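Local coordinates for leucine aminopeptidase (Parabacteroides distasonis, PDB 3TC8), which is a zinc-binding member of peptidase family M28, probably acting as an aminopeptidase or a glutaminyl-peptide cyclotransferase, at residues Y30-V35 with D285-I290; A125-S130 with L198-G203; G133-I138 with I153-A158. All coordinates share one frame; numbering follows the deposited sequence. Where two conformers were deposited one is given.

Contact 1: Y30-V35 with D285-I290; sequences YVANQV and DNMENI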
loop_
_atom_site.group_PDB
_atom_site.type_symbol
_atom_site.label_atom_id
_atom_site.label_comp_id
_atom_site.label_asym_id
_atom_site.label_seq_id
_atom_site.Cartn_x
_atom_site.Cartn_y
_atom_site.Cartn_z
ATOM N N TYR A 30 -8.628 -10.857 -4.208
ATOM C CA TYR A 30 -7.173 -10.631 -4.293
ATOM C C TYR A 30 -6.530 -10.546 -2.922
ATOM O O TYR A 30 -5.385 -10.984 -2.740
ATOM C CB TYR A 30 -6.850 -9.400 -5.137
ATOM C CG TYR A 30 -7.016 -9.526 -6.620
ATOM C CD1 TYR A 30 -6.456 -10.594 -7.302
ATOM C CD2 TYR A 30 -7.685 -8.583 -7.355
ATOM C CE1 TYR A 30 -6.566 -10.704 -8.695
ATOM C CE2 TYR A 30 -7.792 -8.680 -8.725
ATOM C CZ TYR A 30 -7.229 -9.756 -9.388
ATOM O OH TYR A 30 -7.358 -9.821 -10.761
ATOM N N VAL A 31 -7.194 -9.923 -1.946
ATOM C CA VAL A 31 -6.701 -9.937 -0.582
ATOM C C VAL A 31 -6.611 -11.365 -0.079
ATOM O O VAL A 31 -5.586 -11.784 0.487
ATOM C CB VAL A 31 -7.547 -9.032 0.368
ATOM C CG1 VAL A 31 -6.952 -9.015 1.764
ATOM C CG2 VAL A 31 -7.687 -7.605 -0.155
ATOM N N ALA A 32 -7.706 -12.100 -0.229
ATOM C CA ALA A 32 -7.754 -13.481 0.244
ATOM C C ALA A 32 -6.640 -14.327 -0.401
ATOM O O ALA A 32 -6.037 -15.183 0.253
ATOM C CB ALA A 32 -9.139 -14.083 -0.091
ATOM N N ASN A 33 -6.373 -14.095 -1.679
ATOM C CA ASN A 33 -5.365 -14.882 -2.382
ATOM C C ASN A 33 -3.972 -14.630 -1.808
ATOM O O ASN A 33 -3.188 -15.562 -1.703
ATOM C CB ASN A 33 -5.352 -14.594 -3.880
ATOM C CG ASN A 33 -6.565 -15.167 -4.602
ATOM O OD1 ASN A 33 -7.327 -15.969 -4.051
ATOM N ND2 ASN A 33 -6.773 -14.718 -5.841
ATOM N N GLN A 34 -3.659 -13.396 -1.447
ATOM C CA GLN A 34 -2.409 -13.108 -0.766
ATOM C C GLN A 34 -2.301 -13.821 0.581
ATOM O O GLN A 34 -1.289 -14.484 0.880
ATOM C CB GLN A 34 -2.239 -11.608 -0.569
ATOM C CG GLN A 34 -2.052 -10.827 -1.875
ATOM C CD GLN A 34 -2.206 -9.372 -1.584
ATOM O OE1 GLN A 34 -1.279 -8.735 -1.052
ATOM N NE2 GLN A 34 -3.389 -8.847 -1.856
ATOM N N VAL A 35 -3.333 -13.698 1.375
ATOM C CA VAL A 35 -3.334 -14.251 2.715
ATOM C C VAL A 35 -3.206 -15.781 2.663
ATOM O O VAL A 35 -2.617 -16.385 3.552
ATOM C CB VAL A 35 -4.564 -13.751 3.506
ATOM C CG1 VAL A 35 -4.695 -14.497 4.830
ATOM C CG2 VAL A 35 -4.420 -12.238 3.747
ATOM N N ASP A 285 -4.970 -9.183 12.714
ATOM C CA ASP A 285 -4.928 -8.609 11.363
ATOM C C ASP A 285 -5.053 -9.747 10.325
ATOM O O ASP A 285 -4.101 -10.120 9.620
ATOM C CB ASP A 285 -3.687 -7.761 11.130
ATOM C CG ASP A 285 -3.732 -7.055 9.783
ATOM O OD1 ASP A 285 -4.787 -7.120 9.115
ATOM O OD2 ASP A 285 -2.701 -6.517 9.362
ATOM N N ASN A 286 -6.289 -10.205 10.234
ATOM C CA ASN A 286 -6.637 -11.363 9.451
ATOM C C ASN A 286 -7.874 -11.047 8.573
ATOM O O ASN A 286 -8.359 -9.914 8.528
ATOM C CB ASN A 286 -6.814 -12.608 10.354
ATOM C CG ASN A 286 -7.930 -12.470 11.300
ATOM O OD1 ASN A 286 -8.877 -11.736 11.071
ATOM N ND2 ASN A 286 -7.837 -13.165 12.428
HETATM N N MSE A 287 -8.376 -12.036 7.870
HETATM C CA MSE A 287 -9.417 -11.781 6.894
HETATM C C MSE A 287 -10.720 -11.318 7.512
HETATM O O MSE A 287 -11.537 -10.707 6.816
HETATM C CB MSE A 287 -9.682 -12.999 6.015
HETATM C CG MSE A 287 -8.603 -13.331 4.974
HETATM SE SE MSE A 287 -8.321 -11.894 3.712
HETATM C CE MSE A 287 -10.085 -11.691 3.004
ATOM N N GLU A 288 -10.941 -11.549 8.804
ATOM C CA GLU A 288 -12.229 -11.225 9.376
ATOM C C GLU A 288 -12.560 -9.733 9.356
ATOM O O GLU A 288 -13.743 -9.401 9.277
ATOM C CB GLU A 288 -12.368 -11.791 10.787
ATOM C CG GLU A 288 -12.084 -13.287 10.888
ATOM C CD GLU A 288 -12.215 -13.848 12.275
ATOM O OE1 GLU A 288 -11.379 -14.703 12.622
ATOM O OE2 GLU A 288 -13.153 -13.438 12.989
ATOM N N ASN A 289 -11.552 -8.863 9.324
ATOM C CA ASN A 289 -11.843 -7.439 9.309
ATOM C C ASN A 289 -12.090 -6.873 7.921
ATOM O O ASN A 289 -12.478 -5.721 7.802
ATOM C CB ASN A 289 -10.699 -6.659 9.923
ATOM C CG ASN A 289 -10.331 -7.143 11.288
ATOM O OD1 ASN A 289 -9.151 -7.583 11.516
ATOM N ND2 ASN A 289 -11.251 -7.093 12.201
ATOM N N ILE A 290 -11.753 -7.620 6.873
ATOM C CA ILE A 290 -11.760 -7.082 5.535
ATOM C C ILE A 290 -13.188 -6.939 5.055
ATOM O O ILE A 290 -14.004 -7.840 5.237
ATOM C CB ILE A 290 -10.895 -7.945 4.605
ATOM C CG1 ILE A 290 -9.454 -8.071 5.180
ATOM C CG2 ILE A 290 -10.862 -7.384 3.170
ATOM C CD1 ILE A 290 -8.688 -6.760 5.334
#

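Contact 2: A125-S130 with L198-G203; sequences ADDGGS and LLDMVG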
loop_
_atom_site.group_PDB
_atom_site.type_symbol
_atom_site.label_atom_id
_atom_site.label_comp_id
_atom_site.label_asym_id
_atom_site.label_seq_id
_atom_site.Cartn_x
_atom_site.Cartn_y
_atom_site.Cartn_z
ATOM N N ALA A 125 -3.604 -9.150 6.544
ATOM C CA ALA A 125 -4.703 -9.023 5.599
ATOM C C ALA A 125 -4.971 -7.539 5.317
ATOM O O ALA A 125 -5.112 -7.168 4.142
ATOM C CB ALA A 125 -5.960 -9.665 6.178
ATOM N N ASP A 126 -5.114 -6.716 6.363
ATOM C CA ASP A 126 -5.326 -5.300 6.156
ATOM C C ASP A 126 -3.995 -4.590 5.938
ATOM O O ASP A 126 -3.870 -3.746 5.039
ATOM C CB ASP A 126 -6.119 -4.696 7.295
ATOM C CG ASP A 126 -6.791 -3.385 6.974
ATOM O OD1 ASP A 126 -6.966 -3.069 5.781
ATOM O OD2 ASP A 126 -7.153 -2.685 7.947
ATOM N N ASP A 127 -2.992 -4.872 6.772
ATOM C CA ASP A 127 -1.671 -4.267 6.698
ATOM C C ASP A 127 -0.830 -5.049 5.707
ATOM O O ASP A 127 -0.074 -5.951 6.053
ATOM C CB ASP A 127 -1.094 -4.243 8.065
ATOM C CG ASP A 127 0.101 -3.365 8.247
ATOM O OD1 ASP A 127 0.678 -2.871 7.272
ATOM O OD2 ASP A 127 0.481 -3.226 9.445
ATOM N N GLY A 128 -0.993 -4.708 4.444
ATOM C CA GLY A 128 -0.375 -5.325 3.289
ATOM C C GLY A 128 -1.404 -5.810 2.279
ATOM O O GLY A 128 -1.490 -5.317 1.144
ATOM N N GLY A 129 -2.210 -6.775 2.651
ATOM C CA GLY A 129 -3.133 -7.342 1.704
ATOM C C GLY A 129 -4.081 -6.365 1.088
ATOM O O GLY A 129 -4.326 -6.411 -0.111
ATOM N N SER A 130 -4.646 -5.469 1.885
ATOM C CA SER A 130 -5.746 -4.600 1.406
ATOM C C SER A 130 -5.271 -3.661 0.311
ATOM O O SER A 130 -5.940 -3.537 -0.718
ATOM C CB SER A 130 -6.363 -3.817 2.542
ATOM O OG SER A 130 -5.449 -2.861 3.081
ATOM N N LEU A 198 -0.471 6.256 -2.113
ATOM C CA LEU A 198 -0.248 5.052 -1.332
ATOM C C LEU A 198 -1.562 4.602 -0.712
ATOM O O LEU A 198 -2.260 5.398 -0.115
ATOM C CB LEU A 198 0.765 5.369 -0.233
ATOM C CG LEU A 198 0.984 4.312 0.853
ATOM C CD1 LEU A 198 1.469 2.983 0.286
ATOM C CD2 LEU A 198 1.969 4.821 1.877
ATOM N N LEU A 199 -1.855 3.313 -0.808
ATOM C CA LEU A 199 -2.954 2.691 -0.107
ATOM C C LEU A 199 -2.338 1.801 0.973
ATOM O O LEU A 199 -1.554 0.893 0.649
ATOM C CB LEU A 199 -3.802 1.830 -1.029
ATOM C CG LEU A 199 -4.384 2.516 -2.285
ATOM C CD1 LEU A 199 -5.260 1.546 -3.056
ATOM C CD2 LEU A 199 -5.093 3.784 -1.894
ATOM N N ASP A 200 -2.745 1.985 2.200
ATOM C CA ASP A 200 -2.259 1.164 3.314
ATOM C C ASP A 200 -3.403 0.960 4.299
ATOM O O ASP A 200 -3.958 1.948 4.747
ATOM C CB ASP A 200 -1.058 1.862 3.967
ATOM C CG ASP A 200 -0.317 1.030 4.981
ATOM O OD1 ASP A 200 -0.585 -0.172 5.136
ATOM O OD2 ASP A 200 0.640 1.560 5.649
HETATM N N MSE A 201 -3.775 -0.274 4.596
HETATM C CA MSE A 201 -4.896 -0.510 5.520
HETATM C C MSE A 201 -6.185 0.178 5.064
HETATM O O MSE A 201 -6.745 1.029 5.759
HETATM C CB MSE A 201 -4.523 -0.153 6.993
HETATM C CG MSE A 201 -3.386 -1.034 7.528
HETATM SE SE MSE A 201 -2.978 -0.803 9.334
HETATM C CE MSE A 201 -4.140 -1.949 9.995
ATOM N N VAL A 202 -6.582 -0.219 3.870
ATOM C CA VAL A 202 -7.764 0.285 3.195
ATOM C C VAL A 202 -8.880 -0.751 3.080
ATOM O O VAL A 202 -9.787 -0.593 2.274
ATOM C CB VAL A 202 -7.430 0.881 1.818
ATOM C CG1 VAL A 202 -6.549 2.118 1.970
ATOM C CG2 VAL A 202 -6.858 -0.152 0.899
ATOM N N GLY A 203 -8.832 -1.797 3.915
ATOM C CA GLY A 203 -9.827 -2.830 3.863
ATOM C C GLY A 203 -10.690 -3.022 5.071
ATOM O O GLY A 203 -11.643 -3.818 5.016
HETATM O O HOH W 1 -8.553 -0.513 7.351
HETATM O O HOH W 2 -1.694 -2.086 3.575
#

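Contact 3: G133-I138 with I153-A158; sequences GALLEI and IIFFDA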
loop_
_atom_site.group_PDB
_atom_site.type_symbol
_atom_site.label_atom_id
_atom_site.label_comp_id
_atom_site.label_asym_id
_atom_site.label_seq_id
_atom_site.Cartn_x
_atom_site.Cartn_y
_atom_site.Cartn_z
ATOM N N GLY A 133 -4.492 -5.633 -2.834
ATOM C CA GLY A 133 -5.695 -6.168 -3.490
ATOM C C GLY A 133 -6.500 -5.083 -4.184
ATOM O O GLY A 133 -7.005 -5.305 -5.292
ATOM N N ALA A 134 -6.615 -3.912 -3.557
ATOM C CA ALA A 134 -7.260 -2.777 -4.192
ATOM C C ALA A 134 -6.505 -2.383 -5.459
ATOM O O ALA A 134 -7.109 -2.119 -6.511
ATOM C CB ALA A 134 -7.430 -1.623 -3.260
ATOM N N LEU A 135 -5.176 -2.311 -5.380
ATOM C CA LEU A 135 -4.385 -1.957 -6.546
ATOM C C LEU A 135 -4.445 -3.003 -7.640
ATOM O O LEU A 135 -4.417 -2.641 -8.825
ATOM C CB LEU A 135 -2.936 -1.682 -6.175
ATOM C CG LEU A 135 -2.687 -0.383 -5.411
ATOM C CD1 LEU A 135 -1.208 -0.167 -5.135
ATOM C CD2 LEU A 135 -3.266 0.861 -6.099
ATOM N N LEU A 136 -4.526 -4.289 -7.322
ATOM C CA LEU A 136 -4.703 -5.293 -8.328
ATOM C C LEU A 136 -6.005 -5.094 -9.073
ATOM O O LEU A 136 -6.030 -5.215 -10.296
ATOM C CB LEU A 136 -4.632 -6.726 -7.769
ATOM C CG LEU A 136 -3.230 -7.205 -7.359
ATOM C CD1 LEU A 136 -3.388 -8.498 -6.544
ATOM C CD2 LEU A 136 -2.351 -7.475 -8.606
ATOM N N GLU A 137 -7.083 -4.804 -8.367
ATOM C CA GLU A 137 -8.353 -4.574 -9.037
ATOM C C GLU A 137 -8.331 -3.305 -9.881
ATOM O O GLU A 137 -8.844 -3.273 -11.005
ATOM C CB GLU A 137 -9.471 -4.580 -8.021
ATOM C CG GLU A 137 -10.834 -4.215 -8.581
ATOM C CD GLU A 137 -11.314 -5.089 -9.728
ATOM O OE1 GLU A 137 -10.798 -6.218 -9.911
ATOM O OE2 GLU A 137 -12.288 -4.677 -10.433
ATOM N N ILE A 138 -7.690 -2.245 -9.388
ATOM C CA ILE A 138 -7.483 -1.018 -10.158
ATOM C C ILE A 138 -6.702 -1.320 -11.428
ATOM O O ILE A 138 -7.068 -0.920 -12.527
ATOM C CB ILE A 138 -6.817 0.057 -9.288
ATOM C CG1 ILE A 138 -7.811 0.612 -8.273
ATOM C CG2 ILE A 138 -6.197 1.192 -10.147
ATOM C CD1 ILE A 138 -7.193 1.287 -7.102
ATOM N N ILE A 153 2.028 0.879 -11.081
ATOM C CA ILE A 153 1.577 0.186 -9.874
ATOM C C ILE A 153 2.848 -0.360 -9.230
ATOM O O ILE A 153 3.537 -1.160 -9.890
ATOM C CB ILE A 153 0.627 -0.956 -10.209
ATOM C CG1 ILE A 153 -0.573 -0.552 -11.075
ATOM C CG2 ILE A 153 0.259 -1.724 -8.974
ATOM C CD1 ILE A 153 -1.551 0.313 -10.379
ATOM N N ILE A 154 3.112 -0.018 -8.002
ATOM C CA ILE A 154 4.285 -0.567 -7.301
ATOM C C ILE A 154 3.873 -1.211 -5.983
ATOM O O ILE A 154 3.237 -0.603 -5.157
ATOM C CB ILE A 154 5.439 0.427 -7.067
ATOM C CG1 ILE A 154 5.835 1.065 -8.403
ATOM C CG2 ILE A 154 6.595 -0.316 -6.384
ATOM C CD1 ILE A 154 7.083 1.980 -8.340
ATOM N N PHE A 155 4.284 -2.493 -5.872
ATOM C CA PHE A 155 4.200 -3.214 -4.623
ATOM C C PHE A 155 5.611 -3.212 -3.997
ATOM O O PHE A 155 6.512 -3.872 -4.490
ATOM C CB PHE A 155 3.678 -4.622 -4.830
ATOM C CG PHE A 155 2.368 -4.702 -5.605
ATOM C CD1 PHE A 155 1.364 -3.769 -5.444
ATOM C CD2 PHE A 155 2.179 -5.752 -6.479
ATOM C CE1 PHE A 155 0.186 -3.903 -6.177
ATOM C CE2 PHE A 155 0.967 -5.897 -7.192
ATOM C CZ PHE A 155 -0.009 -4.936 -7.008
ATOM N N PHE A 156 5.742 -2.437 -2.929
ATOM C CA PHE A 156 7.021 -2.302 -2.219
ATOM C C PHE A 156 7.146 -3.379 -1.142
ATOM O O PHE A 156 6.217 -3.687 -0.432
ATOM C CB PHE A 156 7.131 -0.913 -1.593
ATOM C CG PHE A 156 7.361 0.179 -2.590
ATOM C CD1 PHE A 156 8.541 0.280 -3.270
ATOM C CD2 PHE A 156 6.402 1.170 -2.809
ATOM C CE1 PHE A 156 8.772 1.290 -4.154
ATOM C CE2 PHE A 156 6.662 2.192 -3.719
ATOM C CZ PHE A 156 7.852 2.272 -4.357
ATOM N N ASP A 157 8.351 -3.911 -1.061
ATOM C CA ASP A 157 8.672 -4.952 -0.104
ATOM C C ASP A 157 9.308 -4.409 1.140
ATOM O O ASP A 157 9.713 -3.240 1.228
ATOM C CB ASP A 157 9.641 -5.967 -0.763
ATOM C CG ASP A 157 9.664 -7.336 -0.141
ATOM O OD1 ASP A 157 8.897 -7.622 0.809
ATOM O OD2 ASP A 157 10.409 -8.172 -0.701
ATOM N N ALA A 158 9.318 -5.246 2.159
ATOM C CA ALA A 158 10.094 -5.009 3.369
ATOM C C ALA A 158 9.720 -3.671 4.011
ATOM O O ALA A 158 10.585 -2.993 4.584
ATOM C CB ALA A 158 11.564 -5.137 3.100
#

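Contact 1: Y30-V35 with D285-I290
The selenomethionine side chain of M287 lies against one face of the helix 24-36, its SE resting on V31 and V35 while its methyl group covers A32. This is helix-to-loop packing at the edge of the M28 zinc-exopeptidase fold: an N-terminal helix is covered by a short 3-10 turn that follows the last strand of the sheet, and the two are joined by apolar contact. M287 bends at chi2 (-60°) and again at chi3 (-57°), and this curl carries SE to 3.7 Å from V31 CG1. The same M287 SE lies 3.9 Å from V35 CG2, so that one selenium touches two valines a helical turn apart. Beyond it, M287 CE is 4.0 Å from A32 CB. V31 takes part with the branch that lies anti to its backbone N (chi1 -177°), and that CG1 also approaches I290 CG1 at 4.3 Å, a looser second touch. V35 and M287 run past each other in opposite senses, V35 CG1 lying alongside M287 CG. Y28, one turn before A32, touches both M287 and I290 and extends the apolar patch. Polar groups anchor the two partners separately. The amide of Q34 turns back so that NE2 donates to Y30 O at 3.1 Å, from the opposite face of the carbonyl to Q34 N, and it also reaches G129 O on helix 125-144. The carboxylate of D285 accepts from the backbone N of D126 and of D127, which ties the loop to the start of that helix. The 3-10 turn itself opens with an Asx turn, in which E288 N, above the plane of the side-chain carbonyl of N286, donates to N286 OD1 at 3.1 Å.

Contact 2: A125-S130 with L198-G203
D126 and S130, one turn apart at the start of helix 125-144, hold the chain as it leaves strand 195-200, beside the zinc site of the M28 fold. The tight side is direct. G203 N donates to D126 OD1 at 2.9 Å, arriving on the syn side and 21° out of the carboxylate plane. V202 N donates to S130 OG at 3.0 Å, and the same hydroxyl gives its proton to D126 O at 2.7 Å, on a lone pair in the plane of that carbonyl. With chi1 of 67°, OG stands between the backbone N and the carbonyl carbon of S130, where it can serve both partners. The fit is close enough that a side chain on G203 would collide with S130 CB. M201, a selenomethionine with left-handed backbone angles, lays its chain across D126 and D127: M201 CG is 3.8 Å from D127 CA, and M201 CE is 3.7 Å from D126 OD2.

Elsewhere the segments meet more loosely, through two separate waters in a setting that is still buried. One water joins D126 OD2, at 2.7 Å, weakly to M201 O; D126 OD2 also bonds to Y279 OH. A second accepts from G128 N and M201 N and lies 2.7 Å from D200 OD1, to which it can donate. The like-charged D200 OD1 and D127 OD1 are 3.7 Å apart, their carboxylate planes turned by 50°.

D127 OD2 binds the zinc ion together with D160 and H281. The bonds made by D126 and S130 are consistent with a second shell that steadies the backbone next to this metal ligand, while H102 NE2 holds its other oxygen, D127 OD1, by a hydrogen bond.

Contact 3: G133-I138 with I153-A158
F155 reaches out from strand 150-156 and puts the edge of its ring against L135 and L136 of helix 125-144. This is the return half of a beta-alpha-beta crossover: the helix leads from strand 96-102 to the parallel neighbouring strand 150-156, and here its short segment runs nearly antiparallel to the strand, the axes 9.6 Å apart at closest. F155 carries CG anti to its carbonyl carbon (chi1 -53°), which swings the ring tip up to the helix. L135 CB lies in the plane of the ring, 3.8 Å from F155 CE1, and the two side chains pass with their ends pointing opposite ways. With CD1 anti to CA (chi2 -178°), L135 keeps CD1 4.1 Å from F155 CE1; the side chain also touches L99 and A101 of strand 96-102. L135 CB also meets I153 CG2 at 4.2 Å. L54 and L58 of helix 45-60 touch the ring as well. An alanine in place of F155 is likely to open a gap beside L135 and leave L136 CD2 without the ring edge it packs on. L136 comes up roughly perpendicular to the F155 side chain and meets the ring at its edge, L136 CD2 lying 3.8 Å from F155 CZ.

Helix 125-144 connects the three contacts. Contact 2 uses its first turn and contact 3 its middle, with centres 9 Å apart, and both pack the helix on the same mixed sheet, where L199 of contact 2 meets A134 and L135 of contact 3. Contact 1 lies 9 Å from contact 2 and 14 Å from contact 3, and joins the N-terminal helix to a late loop; D285 and Y30 carry it onto the shared helix. Along the chain the contacts are nested, contact 3 inside contact 2 and contact 2 inside contact 1. Sequence-distant parts thus converge on one helix whose N-terminal end supplies a zinc ligand.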